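Local coordinates for ferric iron-binding protein HitA (PDB 6IWF) that binds ferric iron as a bacterial solute-binding protein and takes part in gallium internalization in Pseudomonas aeruginosa, at residues I99-R104 with K277-L282. Residues are numbered along the deposited sequence; the frame is centred on the assembly and turned at random.
Sequences ITARTR and KPFAEL
T103 and L282 meet tip to tip in the closely packed part of this contact, where a loop settles on one face of a β-strand. Both leucine methyls are engaged: CD1 of L282 lies 4.1 Å from CB of T103, and CD2 of L282 is 4.1 Å from CG2 of T103. With OG1 anti to the backbone N (chi1 -177°), the threonine's two branches straddle the approach to the leucine: CG2 meets CD2, and OG1 stands slightly farther from both methyls. Residues 99-104 belong to the long strand 97-108, one of those running between the two lobes in this periplasmic-binding-protein-type fold, and T103 sits about 8 Å, side chain to side chain, from Y196, which binds ferric iron in this protein, although no metal is bound in this model. On the strand's other face R102 points away from the loop and forms a salt bridge with E263. Toward solvent the packing slackens. F279, exposed at the start of a short 3-10 turn, reaches back with its ring and brings CE1 only to 4.4 Å from CB of A101, an oblique approach. The same ring stacks edge-to-face with Y264, whose hydroxyl is hydrogen-bonded to the carbonyl oxygen of K277.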
# COMPACT_ATOMS: atom_id res chain seq x y z
N ILE A 99 -9.49 2.36 -0.77
CA ILE A 99 -9.94 2.53 0.61
C ILE A 99 -9.08 3.54 1.34
O ILE A 99 -9.60 4.45 1.99
CB ILE A 99 -9.96 1.18 1.36
CG1 ILE A 99 -10.81 0.15 0.61
CG2 ILE A 99 -10.46 1.38 2.77
CD1 ILE A 99 -12.24 0.60 0.35
N THR A 100 -7.75 3.38 1.29
CA THR A 100 -6.82 4.36 1.83
C THR A 100 -5.69 4.55 0.83
O THR A 100 -5.48 3.73 -0.05
CB THR A 100 -6.21 3.95 3.17
OG1 THR A 100 -5.39 2.79 2.99
CG2 THR A 100 -7.30 3.68 4.24
N ALA A 101 -4.96 5.65 1.00
CA ALA A 101 -3.74 5.90 0.24
C ALA A 101 -2.58 6.11 1.21
O ALA A 101 -2.78 6.53 2.35
CB ALA A 101 -3.86 7.13 -0.68
N ARG A 102 -1.38 5.78 0.75
CA ARG A 102 -0.18 5.97 1.56
C ARG A 102 0.90 6.55 0.66
O ARG A 102 0.76 6.57 -0.57
CB ARG A 102 0.33 4.65 2.11
CG ARG A 102 0.91 3.88 0.96
CD ARG A 102 0.70 2.43 1.02
NE ARG A 102 -0.70 2.06 1.18
CZ ARG A 102 -1.04 0.83 1.54
NH1 ARG A 102 -2.31 0.51 1.69
NH2 ARG A 102 -0.09 -0.07 1.75
N THR A 103 2.01 6.97 1.26
CA THR A 103 3.09 7.56 0.47
C THR A 103 4.44 6.97 0.85
O THR A 103 4.69 6.68 2.02
CB THR A 103 3.11 9.12 0.62
OG1 THR A 103 4.12 9.68 -0.23
CG2 THR A 103 3.36 9.56 2.07
N ARG A 104 5.30 6.82 -0.15
CA ARG A 104 6.68 6.46 0.13
C ARG A 104 7.40 7.64 0.77
O ARG A 104 7.12 8.81 0.47
CB ARG A 104 7.40 6.04 -1.16
CG ARG A 104 6.70 4.90 -1.91
CD ARG A 104 6.92 3.59 -1.24
NE ARG A 104 8.32 3.17 -1.27
CZ ARG A 104 8.74 2.07 -0.66
NH1 ARG A 104 7.86 1.32 -0.00
NH2 ARG A 104 10.01 1.70 -0.71
N LYS A 277 1.63 14.34 7.15
CA LYS A 277 1.93 15.40 6.20
C LYS A 277 0.70 15.65 5.34
O LYS A 277 0.11 14.68 4.82
CB LYS A 277 3.13 15.02 5.34
CG LYS A 277 3.62 16.13 4.43
CD LYS A 277 5.08 16.44 4.71
CE LYS A 277 5.58 17.58 3.83
NZ LYS A 277 5.38 17.26 2.38
N PRO A 278 0.24 16.89 5.20
CA PRO A 278 -0.99 17.14 4.43
C PRO A 278 -0.89 16.58 3.01
O PRO A 278 0.11 16.78 2.32
CB PRO A 278 -1.11 18.67 4.43
CG PRO A 278 -0.40 19.08 5.69
CD PRO A 278 0.73 18.12 5.86
N PHE A 279 -1.95 15.87 2.60
CA PHE A 279 -1.94 15.18 1.31
C PHE A 279 -1.65 16.14 0.16
O PHE A 279 -0.87 15.82 -0.74
CB PHE A 279 -3.28 14.47 1.11
CG PHE A 279 -3.30 13.50 -0.04
CD1 PHE A 279 -2.74 12.25 0.09
CD2 PHE A 279 -3.88 13.86 -1.25
CE1 PHE A 279 -2.75 11.35 -0.97
CE2 PHE A 279 -3.90 12.98 -2.31
CZ PHE A 279 -3.34 11.71 -2.17
N ALA A 280 -2.23 17.34 0.20
CA ALA A 280 -2.01 18.30 -0.87
C ALA A 280 -0.56 18.78 -0.95
O ALA A 280 -0.16 19.34 -1.98
CB ALA A 280 -2.95 19.50 -0.69
N GLU A 281 0.23 18.58 0.10
CA GLU A 281 1.63 19.02 0.11
C GLU A 281 2.60 17.97 -0.40
O GLU A 281 3.81 18.24 -0.45
CB GLU A 281 2.05 19.42 1.52
CG GLU A 281 1.29 20.62 2.08
CD GLU A 281 1.72 20.94 3.50
OE1 GLU A 281 2.81 20.49 3.92
OE2 GLU A 281 0.96 21.64 4.21
N LEU A 282 2.13 16.78 -0.76
CA LEU A 282 3.05 15.68 -1.06
C LEU A 282 3.75 15.86 -2.40
O LEU A 282 4.89 15.40 -2.56
CB LEU A 282 2.29 14.35 -1.03
CG LEU A 282 1.90 13.88 0.37
CD1 LEU A 282 1.01 12.64 0.27
CD2 LEU A 282 3.15 13.60 1.20